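Local coordinates for protein nucleoside 2-deoxyribosyltransferase (Enterococcus faecalis, PDB 7M5H) that probably cleaves the N-glycosidic bond of deoxyribonucleosides or their monophosphates, possibly including 5-hydroxymethyl-dUMP N-hydrolase activity, at residues L73-D78 and I98-L103; I7-P12 and I36-P41. All blocks are in the same frame, centred on the assembly; numbering follows the deposited sequence.

Interaction 1 (L73-D78 and I98-L103); sequences LVALLD and IPVVAL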
loop_
_atom_site.group_PDB
_atom_site.type_symbol
_atom_site.label_atom_id
_atom_site.label_comp_id
_atom_site.label_asym_id
_atom_site.label_seq_id
_atom_site.Cartn_x
_atom_site.Cartn_y
_atom_site.Cartn_z
ATOM N N LEU B 73 2.945 21.051 11.744
ATOM C CA LEU B 73 2.671 20.185 10.606
ATOM C C LEU B 73 1.389 19.409 10.879
ATOM O O LEU B 73 1.288 18.706 11.889
ATOM C CB LEU B 73 3.841 19.234 10.349
ATOM C CG LEU B 73 3.796 18.396 9.071
ATOM C CD1 LEU B 73 5.099 18.538 8.301
ATOM C CD2 LEU B 73 3.527 16.935 9.392
ATOM N N VAL B 74 0.410 19.555 9.991
ATOM C CA VAL B 74 -0.818 18.771 10.033
ATOM C C VAL B 74 -0.683 17.651 9.012
ATOM O O VAL B 74 -0.421 17.907 7.831
ATOM C CB VAL B 74 -2.054 19.640 9.750
ATOM C CG1 VAL B 74 -3.302 18.775 9.665
ATOM C CG2 VAL B 74 -2.211 20.699 10.830
ATOM N N ALA B 75 -0.851 16.409 9.462
ATOM C CA ALA B 75 -0.616 15.236 8.633
ATOM C C ALA B 75 -1.864 14.369 8.567
ATOM O O ALA B 75 -2.511 14.113 9.586
ATOM C CB ALA B 75 0.561 14.413 9.164
ATOM N N LEU B 76 -2.195 13.918 7.361
ATOM C CA LEU B 76 -3.303 12.999 7.140
ATOM C C LEU B 76 -2.735 11.595 6.969
ATOM O O LEU B 76 -1.941 11.350 6.055
ATOM C CB LEU B 76 -4.120 13.415 5.916
ATOM C CG LEU B 76 -5.316 14.344 6.159
ATOM C CD1 LEU B 76 -4.963 15.504 7.081
ATOM C CD2 LEU B 76 -5.864 14.868 4.840
ATOM N N LEU B 77 -3.136 10.680 7.852
ATOM C CA LEU B 77 -2.572 9.337 7.892
ATOM C C LEU B 77 -3.431 8.290 7.193
ATOM O O LEU B 77 -2.983 7.149 7.042
ATOM C CB LEU B 77 -2.343 8.901 9.345
ATOM C CG LEU B 77 -1.528 9.822 10.255
ATOM C CD1 LEU B 77 -1.338 9.179 11.622
ATOM C CD2 LEU B 77 -0.184 10.163 9.629
ATOM N N ASP B 78 -4.639 8.643 6.762
ATOM C CA ASP B 78 -5.566 7.657 6.226
ATOM C C ASP B 78 -5.066 7.095 4.894
ATOM O O ASP B 78 -4.145 7.619 4.261
ATOM C CB ASP B 78 -6.955 8.270 6.061
ATOM C CG ASP B 78 -7.741 8.279 7.359
ATOM O OD1 ASP B 78 -7.938 7.192 7.941
ATOM O OD2 ASP B 78 -8.149 9.372 7.803
ATOM N N ILE B 98 9.697 20.062 14.918
ATOM C CA ILE B 98 8.461 20.711 14.498
ATOM C C ILE B 98 7.295 19.809 14.903
ATOM O O ILE B 98 7.232 18.661 14.434
ATOM C CB ILE B 98 8.451 20.979 12.989
ATOM C CG1 ILE B 98 9.595 21.927 12.616
ATOM C CG2 ILE B 98 7.112 21.554 12.556
ATOM C CD1 ILE B 98 9.746 22.155 11.127
ATOM N N PRO B 99 6.379 20.270 15.751
ATOM C CA PRO B 99 5.296 19.394 16.215
ATOM C C PRO B 99 4.370 18.983 15.080
ATOM O O PRO B 99 4.228 19.682 14.074
ATOM C CB PRO B 99 4.561 20.254 17.252
ATOM C CG PRO B 99 4.911 21.666 16.895
ATOM C CD PRO B 99 6.309 21.613 16.352
ATOM N N VAL B 100 3.733 17.826 15.259
ATOM C CA VAL B 100 2.871 17.231 14.243
ATOM C C VAL B 100 1.539 16.869 14.884
ATOM O O VAL B 100 1.503 16.136 15.879
ATOM C CB VAL B 100 3.508 15.986 13.603
ATOM C CG1 VAL B 100 2.550 15.360 12.601
ATOM C CG2 VAL B 100 4.830 16.341 12.938
ATOM N N VAL B 101 0.447 17.373 14.313
ATOM C CA VAL B 101 -0.907 16.979 14.691
ATOM C C VAL B 101 -1.495 16.188 13.531
ATOM O O VAL B 101 -1.672 16.726 12.431
ATOM C CB VAL B 101 -1.782 18.195 15.034
ATOM C CG1 VAL B 101 -3.201 17.749 15.349
ATOM C CG2 VAL B 101 -1.189 18.961 16.206
ATOM N N ALA B 102 -1.795 14.915 13.771
ATOM C CA ALA B 102 -2.204 13.998 12.719
ATOM C C ALA B 102 -3.681 13.643 12.839
ATOM O O ALA B 102 -4.232 13.558 13.940
ATOM C CB ALA B 102 -1.366 12.718 12.752
ATOM N N LEU B 103 -4.311 13.422 11.688
ATOM C CA LEU B 103 -5.716 13.046 11.602
ATOM C C LEU B 103 -5.833 11.629 11.054
ATOM O O LEU B 103 -5.213 11.299 10.038
ATOM C CB LEU B 103 -6.491 14.019 10.712
ATOM C CG LEU B 103 -7.969 13.681 10.508
ATOM C CD1 LEU B 103 -8.738 13.823 11.815
ATOM C CD2 LEU B 103 -8.579 14.552 9.424
HETATM O O HOH W 1 -6.438 11.397 7.204
#
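Leu73 to Leu77 and Pro99 to Leu103 are laced together by five backbone hydrogen bonds as parallel neighbours, their strand axes 4.7 Å apart and turned by 24°. The ladder starts at Leu73 N to Pro99 O (3.0 Å) and runs on past the end of the strand to Leu77 N, which meets Leu103 O at 3.1 Å in a nearly straight bond (173°). On the face carrying Leu73, Ala75, Val100 and Ala102, the side chains of Leu73 and Val100 lie side by side, with Leu73 CD2 3.7 Å from Val100 CG1. Leu77 reaches back onto the same face: its CG stands beside its own backbone N, opposite the carbonyl carbon (chi1 -53°), and its CD1 rests 3.7 Å from Ala102 CB. On the other face Leu76 CD1 touches Leu103 CB at 4.2 Å, and Tyr21 of helix 16-30 covers both leucines. At the C-terminal end the chemistry turns polar. One water donates to Asp78 OD2 (2.7 Å) and to Leu103 O (3.1 Å), and Asp78 OD2 is also hydrogen-bonded to Thr105 OG1. Leu103 O is thus gripped by both an amide and a water. This pair closes a beta-alpha-beta crossover through helix 84-96 in the Rossmann-like sheet: an apolar interior with regular backbone pairing, tied off by a hydrated carboxylate where the chain leaves the sheet.

Interaction 2 (I7-P12 and I36-P41); sequences IYFAGP and IDLYLP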
loop_
_atom_site.group_PDB
_atom_site.type_symbol
_atom_site.label_atom_id
_atom_site.label_comp_id
_atom_site.label_asym_id
_atom_site.label_seq_id
_atom_site.Cartn_x
_atom_site.Cartn_y
_atom_site.Cartn_z
ATOM N N ILE B 7 1.506 26.767 9.051
ATOM C CA ILE B 7 1.113 25.364 9.095
ATOM C C ILE B 7 1.407 24.734 7.742
ATOM O O ILE B 7 1.055 25.297 6.698
ATOM C CB ILE B 7 -0.374 25.206 9.454
ATOM C CG1 ILE B 7 -0.662 25.793 10.836
ATOM C CG2 ILE B 7 -0.784 23.742 9.399
ATOM C CD1 ILE B 7 -2.113 25.679 11.250
ATOM N N TYR B 8 2.053 23.571 7.761
ATOM C CA TYR B 8 2.241 22.759 6.567
ATOM C C TYR B 8 1.229 21.622 6.597
ATOM O O TYR B 8 1.177 20.859 7.569
ATOM C CB TYR B 8 3.664 22.208 6.486
ATOM C CG TYR B 8 3.932 21.409 5.230
ATOM C CD1 TYR B 8 4.324 22.036 4.055
ATOM C CD2 TYR B 8 3.788 20.027 5.217
ATOM C CE1 TYR B 8 4.566 21.311 2.903
ATOM C CE2 TYR B 8 4.028 19.293 4.071
ATOM C CZ TYR B 8 4.417 19.940 2.917
ATOM O OH TYR B 8 4.658 19.214 1.773
ATOM N N PHE B 9 0.430 21.510 5.541
ATOM C CA PHE B 9 -0.606 20.485 5.444
ATOM C C PHE B 9 -0.031 19.301 4.674
ATOM O O PHE B 9 0.098 19.346 3.447
ATOM C CB PHE B 9 -1.856 21.040 4.773
ATOM C CG PHE B 9 -3.061 20.153 4.906
ATOM C CD1 PHE B 9 -3.931 20.304 5.972
ATOM C CD2 PHE B 9 -3.320 19.166 3.969
ATOM C CE1 PHE B 9 -5.040 19.491 6.100
ATOM C CE2 PHE B 9 -4.428 18.350 4.089
ATOM C CZ PHE B 9 -5.288 18.512 5.158
ATOM N N ALA B 10 0.314 18.240 5.398
ATOM C CA ALA B 10 0.867 17.036 4.796
ATOM C C ALA B 10 -0.249 16.037 4.517
ATOM O O ALA B 10 -1.086 15.770 5.386
ATOM C CB ALA B 10 1.924 16.409 5.708
ATOM N N GLY B 11 -0.255 15.490 3.307
ATOM C CA GLY B 11 -1.249 14.526 2.904
ATOM C C GLY B 11 -1.170 14.237 1.421
ATOM O O GLY B 11 -0.695 15.061 0.633
ATOM N N PRO B 12 -1.617 13.051 1.011
ATOM C CA PRO B 12 -1.683 12.752 -0.424
ATOM C C PRO B 12 -2.602 13.737 -1.130
ATOM O O PRO B 12 -3.617 14.171 -0.580
ATOM C CB PRO B 12 -2.234 11.321 -0.467
ATOM C CG PRO B 12 -2.927 11.137 0.848
ATOM C CD PRO B 12 -2.130 11.942 1.834
ATOM N N ILE B 36 -3.538 32.165 11.061
ATOM C CA ILE B 36 -3.093 30.894 10.501
ATOM C C ILE B 36 -2.640 31.126 9.064
ATOM O O ILE B 36 -3.419 31.591 8.224
ATOM C CB ILE B 36 -4.204 29.836 10.566
ATOM C CG1 ILE B 36 -4.462 29.425 12.018
ATOM C CG2 ILE B 36 -3.839 28.624 9.718
ATOM C CD1 ILE B 36 -5.551 28.390 12.177
ATOM N N ASP B 37 -1.380 30.809 8.788
ATOM C CA ASP B 37 -0.809 30.868 7.444
ATOM C C ASP B 37 -0.522 29.429 7.020
ATOM O O ASP B 37 0.571 28.906 7.241
ATOM C CB ASP B 37 0.454 31.727 7.416
ATOM C CG ASP B 37 1.104 31.768 6.044
ATOM O OD1 ASP B 37 0.420 31.456 5.047
ATOM O OD2 ASP B 37 2.304 32.106 5.966
ATOM N N LEU B 38 -1.516 28.791 6.409
ATOM C CA LEU B 38 -1.416 27.385 6.042
ATOM C C LEU B 38 -0.907 27.249 4.612
ATOM O O LEU B 38 -1.420 27.898 3.697
ATOM C CB LEU B 38 -2.772 26.692 6.194
ATOM C CG LEU B 38 -2.813 25.162 6.088
ATOM C CD1 LEU B 38 -3.945 24.610 6.933
ATOM C CD2 LEU B 38 -2.970 24.699 4.645
ATOM N N TYR B 39 0.099 26.398 4.430
ATOM C CA TYR B 39 0.625 26.066 3.113
ATOM C C TYR B 39 0.031 24.734 2.672
ATOM O O TYR B 39 0.180 23.724 3.367
ATOM C CB TYR B 39 2.152 25.997 3.133
ATOM C CG TYR B 39 2.770 25.669 1.791
ATOM C CD1 TYR B 39 3.129 26.677 0.906
ATOM C CD2 TYR B 39 2.997 24.352 1.410
ATOM C CE1 TYR B 39 3.693 26.382 -0.321
ATOM C CE2 TYR B 39 3.558 24.047 0.187
ATOM C CZ TYR B 39 3.905 25.065 -0.675
ATOM O OH TYR B 39 4.466 24.760 -1.893
ATOM N N LEU B 40 -0.640 24.736 1.523
ATOM C CA LEU B 40 -1.223 23.527 0.954
ATOM C C LEU B 40 -0.511 23.211 -0.353
ATOM O O LEU B 40 -0.603 24.003 -1.309
ATOM C CB LEU B 40 -2.727 23.697 0.727
ATOM C CG LEU B 40 -3.486 22.456 0.253
ATOM C CD1 LEU B 40 -3.239 21.290 1.192
ATOM C CD2 LEU B 40 -4.974 22.750 0.142
ATOM N N PRO B 41 0.207 22.089 -0.444
ATOM C CA PRO B 41 1.025 21.827 -1.642
ATOM C C PRO B 41 0.254 21.846 -2.951
ATOM O O PRO B 41 0.802 22.288 -3.969
ATOM C CB PRO B 41 1.614 20.439 -1.359
ATOM C CG PRO B 41 1.656 20.354 0.133
ATOM C CD PRO B 41 0.434 21.086 0.613
#
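Ile7, Leu38 and Phe9 form the apolar centre, on the face of the sheet that helix 16-30 covers. Ile7 CG2 meets Leu38 CD1 at 4.1 Å, while the other leucine methyl, CD2, lies 3.8 Å from Phe9 CB. The Phe9 ring, swung trans to the backbone N by a chi1 of -167°, runs alongside Leu40, whose CD1 comes within 3.5 Å of Phe9 CD2. Ile7 extends CD1 to Ile36 CG2, 3.7 Å away. The backbones between them pair in parallel through three hydrogen bonds, of which Tyr39 N to Ile7 O is short and straight (2.7 Å, 173°); at Asp37 O, by contrast, the amide of Ile7 sits well above the carbonyl plane. On the other face, Tyr8 and Tyr39 point the same way with ring planes only 12° apart. They meet rim to rim, Tyr8 CE1 against Tyr39 CD2 at 3.7 Å, and neither lies over the other. Pro41 crosses the Tyr8 side chain at about a right angle, its CG 3.6 Å from Tyr8 OH. That hydroxyl hydrogen-bonds to Glu89 and Asp63, and a glycerol, probably from the crystallisation liquor, lies close to the tyrosine and bonds to Gly11 N. The pair ends the first beta-alpha-beta unit: hydrocarbon seals one face against the helix, while on the other the Tyr8 hydroxyl is held by two acids beside the glycerol, which may mark a pocket.

Each contact closes a beta-alpha-beta crossover in one parallel sheet, and they are joined directly, because strands 5-10 and 72-76 are neighbours: Val74 exchanges probable backbone hydrogen bonds with Tyr8 and Ala10, and Leu76 CD1 packs on Phe9 CZ at 3.6 Å. Both are buried. Interaction 1, its centre about 4 Å from the centre of the chain, is mostly aliphatic, with Ala75 and Ala102 on one face. Interaction 2, centred about 9 Å from the same point, includes the sheet's outermost strand, 36-39, and brings in the rings of Tyr8 and Tyr39. Polar groups gather toward the C-terminal strand ends in both, a water-bridged aspartate in one and a tyrosine hydroxyl between acids in the other.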